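Local coordinates for protein sulfate transporter/antisigma-factor antagonist STAS (Planctomyces limnophilus, PDB 3T6O) that probably acts as an anti-sigma factor antagonist, a regulatory protein built on a single STAS domain, at residues A[14-19]-A[40-45]; A[51-56]-A[63-68]; A[68-73]-A[100-105]. One frame throughout, in Å; residues are numbered along the deposited sequence.

Interaction 1 of 3, residues A[14-19]-A[40-45]; sequences QVTVIS and LAAMQG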
loop_
_atom_site.group_PDB
_atom_site.type_symbol
_atom_site.label_atom_id
_atom_site.label_comp_id
_atom_site.label_asym_id
_atom_site.label_seq_id
_atom_site.Cartn_x
_atom_site.Cartn_y
_atom_site.Cartn_z
ATOM N N GLN A 14 -19.475 -8.045 24.687
ATOM C CA GLN A 14 -18.632 -6.842 24.528
ATOM C C GLN A 14 -17.616 -6.924 23.435
ATOM O O GLN A 14 -16.720 -6.101 23.360
ATOM C CB GLN A 14 -17.981 -6.397 25.837
ATOM C CG GLN A 14 -19.037 -6.207 26.864
ATOM C CD GLN A 14 -18.616 -5.378 28.037
ATOM O OE1 GLN A 14 -18.276 -4.207 27.908
ATOM N NE2 GLN A 14 -18.677 -5.960 29.184
ATOM N N VAL A 15 -17.813 -7.891 22.553
ATOM C CA VAL A 15 -16.969 -8.088 21.413
ATOM C C VAL A 15 -17.836 -7.946 20.168
ATOM O O VAL A 15 -18.976 -8.403 20.162
ATOM C CB VAL A 15 -16.300 -9.491 21.460
ATOM C CG1 VAL A 15 -15.519 -9.781 20.149
ATOM C CG2 VAL A 15 -15.390 -9.602 22.716
ATOM N N THR A 16 -17.307 -7.262 19.148
ATOM C CA THR A 16 -17.975 -7.143 17.881
ATOM C C THR A 16 -17.494 -8.318 17.072
ATOM O O THR A 16 -16.280 -8.429 16.789
ATOM C CB THR A 16 -17.589 -5.830 17.155
ATOM O OG1 THR A 16 -18.034 -4.692 17.908
ATOM C CG2 THR A 16 -18.207 -5.785 15.746
ATOM N N VAL A 17 -18.408 -9.177 16.683
ATOM C CA VAL A 17 -18.044 -10.408 16.041
ATOM C C VAL A 17 -18.399 -10.251 14.588
ATOM O O VAL A 17 -19.519 -9.906 14.268
ATOM C CB VAL A 17 -18.801 -11.643 16.637
ATOM C CG1 VAL A 17 -18.417 -12.921 15.886
ATOM C CG2 VAL A 17 -18.509 -11.837 18.164
ATOM N N ILE A 18 -17.434 -10.475 13.703
ATOM C CA ILE A 18 -17.669 -10.476 12.254
ATOM C C ILE A 18 -17.696 -11.918 11.729
ATOM O O ILE A 18 -16.736 -12.683 11.952
ATOM C CB ILE A 18 -16.514 -9.766 11.520
ATOM C CG1 ILE A 18 -16.249 -8.389 12.128
ATOM C CG2 ILE A 18 -16.684 -9.837 9.960
ATOM C CD1 ILE A 18 -17.315 -7.398 12.037
ATOM N N SER A 19 -18.783 -12.302 11.072
ATOM C CA SER A 19 -18.922 -13.653 10.542
ATOM C C SER A 19 -19.306 -13.594 9.065
ATOM O O SER A 19 -19.848 -12.571 8.583
ATOM C CB SER A 19 -20.048 -14.408 11.289
ATOM O OG SER A 19 -20.035 -14.186 12.697
ATOM N N LEU A 40 -15.620 -1.993 7.958
ATOM C CA LEU A 40 -14.946 -0.828 8.516
ATOM C C LEU A 40 -15.895 -0.033 9.422
ATOM O O LEU A 40 -15.481 0.472 10.451
ATOM C CB LEU A 40 -14.318 0.053 7.407
ATOM C CG LEU A 40 -13.149 -0.565 6.630
ATOM C CD1 LEU A 40 -12.681 0.397 5.576
ATOM C CD2 LEU A 40 -11.989 -0.911 7.539
ATOM N N ALA A 41 -17.176 0.017 9.093
ATOM C CA ALA A 41 -18.116 0.753 9.961
ATOM C C ALA A 41 -18.276 0.027 11.312
ATOM O O ALA A 41 -18.489 0.674 12.310
ATOM C CB ALA A 41 -19.519 0.992 9.260
ATOM N N ALA A 42 -18.090 -1.293 11.344
ATOM C CA ALA A 42 -18.145 -2.068 12.586
ATOM C C ALA A 42 -16.900 -1.864 13.487
ATOM O O ALA A 42 -16.827 -2.423 14.558
ATOM C CB ALA A 42 -18.298 -3.568 12.275
HETATM N N MSE A 43 -15.919 -1.077 13.060
HETATM C CA MSE A 43 -14.715 -0.915 13.848
HETATM C C MSE A 43 -14.798 0.240 14.846
HETATM O O MSE A 43 -13.782 0.689 15.354
HETATM C CB MSE A 43 -13.528 -0.665 12.912
HETATM C CG MSE A 43 -13.140 -1.846 12.014
HETATM SE SE MSE A 43 -12.659 -3.476 12.886
HETATM C CE MSE A 43 -14.293 -4.511 12.584
ATOM N N GLN A 44 -15.967 0.807 15.082
ATOM C CA GLN A 44 -16.066 1.930 16.017
ATOM C C GLN A 44 -16.585 1.397 17.375
ATOM O O GLN A 44 -16.603 0.206 17.595
ATOM C CB GLN A 44 -16.864 3.051 15.358
ATOM C CG GLN A 44 -16.063 3.673 14.083
ATOM C CD GLN A 44 -14.620 4.204 14.448
ATOM O OE1 GLN A 44 -13.585 3.843 13.813
ATOM N NE2 GLN A 44 -14.559 5.029 15.506
ATOM N N GLY A 45 -16.883 2.217 18.343
ATOM C CA GLY A 45 -17.245 1.635 19.643
ATOM C C GLY A 45 -16.449 2.254 20.754
ATOM O O GLY A 45 -15.348 2.734 20.540
HETATM O O HOH W 1 -19.073 -2.590 16.380
#
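The methyl of A42, just past the end of helix 29-41, faces two side chains of strand 15-19. I18 CD1 comes within 4.0 Å of A42 CB, and T16 CG2 stands 4.1 Å from the same A42 CB. T16 CG2 also leans on the backbone, 3.8 Å from A42 O. A further apolar touch comes from selenomethionine M43: although its CB points away from the strand, the chain folds back and brings M43 CE to 4.2 Å from I18 CD1. The polar part of the contact runs through one water, which donates to A42 O at 2.9 Å and is hydrogen-bonded to T16 OG1 at 2.8 Å. Rotation about the first side-chain bond of T16 (chi1 -64°) sets OG1 beside the backbone N, where it meets the water, and leaves CG2, anti to the backbone N, against A42.

Farther out, M43 N bonds back to L40 O just past the helix end, while M43 O accepts from R49 NH1. T16 and I18 are fixed by backbone hydrogen bonds to strand 50-54, and V17 bonds to T10 of strand 8-12. M43 also packs on V51 and on R75 and I76 of helix 63-76. This is helix-on-sheet packing, in which the residues just after helix 29-41 rest on strand 15-19 of the mixed sheet of the STAS fold.

Interaction 2 of 3, residues A[51-56]-A[63-68]; sequences VLIDLE and SSFIEL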
loop_
_atom_site.group_PDB
_atom_site.type_symbol
_atom_site.label_atom_id
_atom_site.label_comp_id
_atom_site.label_asym_id
_atom_site.label_seq_id
_atom_site.Cartn_x
_atom_site.Cartn_y
_atom_site.Cartn_z
ATOM N N VAL A 51 -12.632 -6.928 18.828
ATOM C CA VAL A 51 -13.144 -7.393 17.561
ATOM C C VAL A 51 -12.649 -8.835 17.322
ATOM O O VAL A 51 -11.479 -9.134 17.525
ATOM C CB VAL A 51 -12.699 -6.419 16.385
ATOM C CG1 VAL A 51 -12.958 -7.080 15.026
ATOM C CG2 VAL A 51 -13.435 -5.102 16.483
ATOM N N LEU A 52 -13.539 -9.701 16.835
ATOM C CA LEU A 52 -13.235 -11.068 16.565
ATOM C C LEU A 52 -13.659 -11.347 15.167
ATOM O O LEU A 52 -14.819 -11.126 14.838
ATOM C CB LEU A 52 -14.046 -11.967 17.520
ATOM C CG LEU A 52 -13.888 -13.488 17.333
ATOM C CD1 LEU A 52 -12.378 -13.911 17.519
ATOM C CD2 LEU A 52 -14.827 -14.248 18.316
ATOM N N ILE A 53 -12.761 -11.872 14.338
ATOM C CA ILE A 53 -13.106 -12.222 12.969
ATOM C C ILE A 53 -13.314 -13.725 12.992
ATOM O O ILE A 53 -12.355 -14.513 13.128
ATOM C CB ILE A 53 -11.973 -11.888 11.989
ATOM C CG1 ILE A 53 -11.446 -10.474 12.257
ATOM C CG2 ILE A 53 -12.407 -12.076 10.526
ATOM C CD1 ILE A 53 -12.457 -9.381 12.044
ATOM N N ASP A 54 -14.558 -14.133 12.870
ATOM C CA ASP A 54 -14.881 -15.538 12.918
ATOM C C ASP A 54 -14.923 -16.101 11.498
ATOM O O ASP A 54 -15.912 -15.900 10.756
ATOM C CB ASP A 54 -16.193 -15.744 13.650
ATOM C CG ASP A 54 -16.633 -17.230 13.711
ATOM O OD1 ASP A 54 -15.951 -18.132 13.177
ATOM O OD2 ASP A 54 -17.671 -17.474 14.337
ATOM N N LEU A 55 -13.892 -16.882 11.179
ATOM C CA LEU A 55 -13.652 -17.320 9.812
ATOM C C LEU A 55 -14.257 -18.675 9.496
ATOM O O LEU A 55 -13.908 -19.283 8.483
ATOM C CB LEU A 55 -12.155 -17.262 9.528
ATOM C CG LEU A 55 -11.694 -15.796 9.311
ATOM C CD1 LEU A 55 -10.172 -15.601 9.387
ATOM C CD2 LEU A 55 -12.144 -15.216 7.925
ATOM N N GLU A 56 -15.198 -19.148 10.323
ATOM C CA GLU A 56 -15.762 -20.472 10.093
ATOM C C GLU A 56 -16.474 -20.481 8.741
ATOM O O GLU A 56 -17.243 -19.583 8.431
ATOM C CB GLU A 56 -16.770 -20.855 11.205
ATOM C CG GLU A 56 -17.280 -22.336 11.096
ATOM C CD GLU A 56 -18.110 -22.751 12.319
ATOM O OE1 GLU A 56 -18.759 -21.891 12.954
ATOM O OE2 GLU A 56 -18.133 -23.951 12.648
ATOM N N SER A 63 -4.167 -11.720 -0.276
ATOM C CA SER A 63 -3.706 -10.398 0.080
ATOM C C SER A 63 -4.831 -9.394 0.239
ATOM O O SER A 63 -4.747 -8.546 1.121
ATOM C CB SER A 63 -2.693 -9.868 -0.927
ATOM O OG SER A 63 -3.244 -9.948 -2.233
ATOM N N SER A 64 -5.857 -9.472 -0.602
ATOM C CA SER A 64 -6.915 -8.446 -0.573
ATOM C C SER A 64 -7.637 -8.477 0.766
ATOM O O SER A 64 -7.899 -7.446 1.357
ATOM C CB SER A 64 -7.997 -8.713 -1.614
ATOM O OG SER A 64 -7.461 -8.706 -2.876
ATOM N N PHE A 65 -7.943 -9.676 1.239
ATOM C CA PHE A 65 -8.640 -9.810 2.492
ATOM C C PHE A 65 -7.741 -9.497 3.670
ATOM O O PHE A 65 -8.177 -8.847 4.615
ATOM C CB PHE A 65 -9.228 -11.187 2.620
ATOM C CG PHE A 65 -10.022 -11.393 3.892
ATOM C CD1 PHE A 65 -11.167 -10.649 4.149
ATOM C CD2 PHE A 65 -9.611 -12.305 4.833
ATOM C CE1 PHE A 65 -11.907 -10.878 5.334
ATOM C CE2 PHE A 65 -10.331 -12.537 6.002
ATOM C CZ PHE A 65 -11.497 -11.816 6.242
ATOM N N ILE A 66 -6.484 -9.910 3.630
ATOM C CA ILE A 66 -5.581 -9.590 4.721
ATOM C C ILE A 66 -5.423 -8.081 4.823
ATOM O O ILE A 66 -5.368 -7.544 5.921
ATOM C CB ILE A 66 -4.200 -10.265 4.580
ATOM C CG1 ILE A 66 -4.348 -11.786 4.738
ATOM C CG2 ILE A 66 -3.245 -9.763 5.673
ATOM C CD1 ILE A 66 -2.992 -12.517 4.676
ATOM N N GLU A 67 -5.332 -7.421 3.674
ATOM C CA GLU A 67 -5.268 -5.975 3.611
ATOM C C GLU A 67 -6.495 -5.313 4.272
ATOM O O GLU A 67 -6.344 -4.371 5.050
ATOM C CB GLU A 67 -5.183 -5.492 2.166
ATOM C CG GLU A 67 -3.830 -5.586 1.580
ATOM C CD GLU A 67 -3.806 -5.231 0.072
ATOM O OE1 GLU A 67 -4.858 -4.736 -0.471
ATOM O OE2 GLU A 67 -2.731 -5.464 -0.523
ATOM N N LEU A 68 -7.684 -5.812 3.972
ATOM C CA LEU A 68 -8.884 -5.274 4.668
ATOM C C LEU A 68 -8.786 -5.429 6.173
ATOM O O LEU A 68 -9.069 -4.504 6.915
ATOM C CB LEU A 68 -10.162 -5.955 4.206
ATOM C CG LEU A 68 -11.493 -5.391 4.778
ATOM C CD1 LEU A 68 -11.669 -3.882 4.519
ATOM C CD2 LEU A 68 -12.632 -6.177 4.170
#
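L55 and F65 make the closer of the two apolar touches between strand 50-54, with the residue that follows it, and the first turns of helix 63-76. L55 CD2 lies 3.8 Å from F65 CE2 and equally near CZ, approaching the ring obliquely, and the two side chains slide past one another in opposite directions. The second touch is looser: I53 CG2 sits at the edge of the ring, near its plane, 4.4 Å from F65 CZ. With CG anti to the backbone N (chi1 -178°), F65 extends its ring from the helix across the gap to the sheet, spanning backbones whose nearest CA atoms, those of I53 and I66, are 11.5 Å apart. All three side chains are buried, and the phenyl ring is further enclosed by F61, whose plane is inclined at about 55° to it, and by V32 of helix 29-41. L55 also packs on F20, and I53 on F39.

Hydrogen bonds act within each segment. D54 OD1 accepts from E56 N at 3.1 Å with an N-H...O angle of 157°, the N-H arriving from above the carboxylate plane, 38° out of it. This Asx turn shapes the chain as it leaves the strand, next to L55. On the helix, E67 N bonds to S63 O and L68 N to S64 O.

Contacts between subunits lie at the start of this helix: S64 OG bonds to E95 of a second subunit and S63 OG to Q98 of that subunit, while I66 packs on H101 of a third. Within the chain, the arrangement is the alpha/beta layer packing of a STAS domain, with helix 63-76 set against the central strand 50-54 through an aromatic side chain.

Interaction 3 of 3, residues A[68-73]-A[100-105]; sequences LLVRGW and THIDEV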
loop_
_atom_site.group_PDB
_atom_site.type_symbol
_atom_site.label_atom_id
_atom_site.label_comp_id
_atom_site.label_asym_id
_atom_site.label_seq_id
_atom_site.Cartn_x
_atom_site.Cartn_y
_atom_site.Cartn_z
ATOM N N LEU A 68 -7.684 -5.812 3.972
ATOM C CA LEU A 68 -8.884 -5.274 4.668
ATOM C C LEU A 68 -8.786 -5.429 6.173
ATOM O O LEU A 68 -9.069 -4.504 6.915
ATOM C CB LEU A 68 -10.162 -5.955 4.206
ATOM C CG LEU A 68 -11.493 -5.391 4.778
ATOM C CD1 LEU A 68 -11.669 -3.882 4.519
ATOM C CD2 LEU A 68 -12.632 -6.177 4.170
ATOM N N LEU A 69 -8.410 -6.622 6.629
ATOM C CA LEU A 69 -8.301 -6.894 8.066
ATOM C C LEU A 69 -7.336 -5.895 8.760
ATOM O O LEU A 69 -7.604 -5.393 9.879
ATOM C CB LEU A 69 -7.898 -8.334 8.299
ATOM C CG LEU A 69 -8.865 -9.528 8.037
ATOM C CD1 LEU A 69 -8.270 -10.841 8.559
ATOM C CD2 LEU A 69 -10.208 -9.332 8.645
ATOM N N VAL A 70 -6.260 -5.557 8.052
ATOM C CA VAL A 70 -5.229 -4.637 8.556
ATOM C C VAL A 70 -5.846 -3.242 8.687
ATOM O O VAL A 70 -5.583 -2.540 9.645
ATOM C CB VAL A 70 -3.973 -4.679 7.669
ATOM C CG1 VAL A 70 -3.024 -3.519 7.933
ATOM C CG2 VAL A 70 -3.203 -6.061 7.848
ATOM N N ARG A 71 -6.712 -2.871 7.753
ATOM C CA ARG A 71 -7.412 -1.588 7.847
ATOM C C ARG A 71 -8.302 -1.532 9.061
ATOM O O ARG A 71 -8.403 -0.487 9.716
ATOM C CB ARG A 71 -8.234 -1.272 6.589
ATOM C CG ARG A 71 -7.420 -1.119 5.348
ATOM C CD ARG A 71 -8.319 -0.974 4.115
ATOM N NE ARG A 71 -9.002 0.288 4.149
ATOM C CZ ARG A 71 -10.051 0.634 3.403
ATOM N NH1 ARG A 71 -10.585 -0.226 2.544
ATOM N NH2 ARG A 71 -10.551 1.868 3.514
ATOM N N GLY A 72 -8.983 -2.624 9.341
ATOM C CA GLY A 72 -9.831 -2.729 10.527
ATOM C C GLY A 72 -8.968 -2.643 11.767
ATOM O O GLY A 72 -9.229 -1.858 12.675
ATOM N N TRP A 73 -7.912 -3.435 11.788
ATOM C CA TRP A 73 -7.031 -3.459 12.943
ATOM C C TRP A 73 -6.433 -2.089 13.258
ATOM O O TRP A 73 -6.366 -1.713 14.428
ATOM C CB TRP A 73 -5.953 -4.547 12.762
ATOM C CG TRP A 73 -4.809 -4.450 13.723
ATOM C CD1 TRP A 73 -4.805 -4.755 15.058
ATOM C CD2 TRP A 73 -3.501 -4.022 13.402
ATOM N NE1 TRP A 73 -3.563 -4.538 15.589
ATOM C CE2 TRP A 73 -2.743 -4.063 14.596
ATOM C CE3 TRP A 73 -2.904 -3.549 12.232
ATOM C CZ2 TRP A 73 -1.410 -3.670 14.645
ATOM C CZ3 TRP A 73 -1.564 -3.160 12.273
ATOM C CH2 TRP A 73 -0.831 -3.231 13.469
ATOM N N THR A 100 2.252 -14.087 6.121
ATOM C CA THR A 100 2.308 -12.717 6.619
ATOM C C THR A 100 2.711 -12.706 8.061
ATOM O O THR A 100 2.528 -13.676 8.781
ATOM C CB THR A 100 0.952 -12.007 6.541
ATOM O OG1 THR A 100 1.150 -10.596 6.773
ATOM C CG2 THR A 100 -0.008 -12.586 7.551
ATOM N N HIS A 101 3.205 -11.578 8.524
ATOM C CA HIS A 101 3.692 -11.549 9.889
ATOM C C HIS A 101 2.725 -10.807 10.785
ATOM O O HIS A 101 2.830 -10.921 11.996
ATOM C CB HIS A 101 5.051 -10.888 9.908
ATOM C CG HIS A 101 6.060 -11.587 9.055
ATOM N ND1 HIS A 101 6.746 -12.701 9.497
ATOM C CD2 HIS A 101 6.516 -11.324 7.807
ATOM C CE1 HIS A 101 7.569 -13.104 8.550
ATOM N NE2 HIS A 101 7.458 -12.282 7.518
ATOM N N ILE A 102 1.789 -10.060 10.197
ATOM C CA ILE A 102 0.906 -9.198 10.986
ATOM C C ILE A 102 -0.001 -9.967 12.008
ATOM O O ILE A 102 -0.277 -9.476 13.100
ATOM C CB ILE A 102 0.033 -8.247 10.102
ATOM C CG1 ILE A 102 -0.653 -7.207 10.964
ATOM C CG2 ILE A 102 -0.994 -8.966 9.298
ATOM C CD1 ILE A 102 0.337 -6.368 11.788
ATOM N N ASP A 103 -0.415 -11.170 11.658
ATOM C CA ASP A 103 -1.286 -11.922 12.548
ATOM C C ASP A 103 -0.591 -12.375 13.832
ATOM O O ASP A 103 -1.258 -12.842 14.744
ATOM C CB ASP A 103 -1.885 -13.119 11.814
ATOM C CG ASP A 103 -0.853 -14.129 11.431
ATOM O OD1 ASP A 103 0.173 -13.741 10.872
ATOM O OD2 ASP A 103 -1.061 -15.322 11.712
ATOM N N GLU A 104 0.724 -12.193 13.926
ATOM C CA GLU A 104 1.408 -12.412 15.178
ATOM C C GLU A 104 0.934 -11.447 16.228
ATOM O O GLU A 104 1.159 -11.687 17.391
ATOM C CB GLU A 104 2.912 -12.260 15.013
ATOM C CG GLU A 104 3.576 -13.313 14.121
ATOM C CD GLU A 104 3.681 -14.653 14.814
ATOM O OE1 GLU A 104 4.448 -14.750 15.805
ATOM O OE2 GLU A 104 2.993 -15.599 14.365
ATOM N N VAL A 105 0.261 -10.365 15.851
ATOM C CA VAL A 105 -0.339 -9.484 16.840
ATOM C C VAL A 105 -1.852 -9.690 16.980
ATOM O O VAL A 105 -2.510 -8.985 17.703
ATOM C CB VAL A 105 0.036 -7.983 16.570
ATOM C CG1 VAL A 105 1.506 -7.873 16.161
ATOM C CG2 VAL A 105 -0.815 -7.360 15.514
#
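V70 and I102 bring the backbones of helix 63-76 and the 3-10 turn 102-105 nearest, their CA atoms 8.0 Å apart, and the gap widens to 9.8 Å between the CA atoms of W73 and V105. I102 serves both helix residues with different branches. Its CG2 meets V70 CG2 at 3.9 Å, whereas CD1 reaches over one face of the indole and makes a CH-pi contact, 4.1 Å from the centroid of the W73 six-membered ring and 27° off its normal. Placing CG1 anti to the backbone N (chi1 -169°) directs this longer branch to the ring. V105 CG2 approaches the indole obliquely, 3.8 Å from W73 CZ2, its side chain crossing that of W73 at about a right angle. An alanine in place of W73 would leave I102 CD1 without its aromatic face and V105 CG2 without its indole neighbour, and is likely to open a gap between helix and turn.

The turn is held by V105 N bonding to I102 O, the helix by W73 N bonding to L69 O. W106 meets W73 edge-to-face and also touches L69 and V70. I102 packs on V105 of a third subunit, V105 on W73 of that subunit, and E104 OE1 forms a salt bridge with K74 NZ of that subunit. The contact thus joins helix 63-76 to the connection between helix 91-97 and strand 108-109, while L68 of the same helix packs against helix 29-41.

From the N terminus, interaction 1 closes first, spanning strand 26-27 and helix 29-41 to join the end of that helix to strand 15-19. Interaction 2 then closes the short connection through strand 60-61, and interaction 3 the longer excursion through strand 83-87 and helix 91-97. The three follow in series, neither nested nor crossed. Interactions 1 and 2 meet in the sheet, where strands 15-19 and 50-54 are neighbours; interactions 2 and 3 share L68 and helix 63-76. M43 and L40 pack on G72, linking interaction 1 to interaction 3. Helix 63-76 thereby connects the sheet, helix 29-41 and turn 102-105, and interactions 2 and 3 both border the same third subunit.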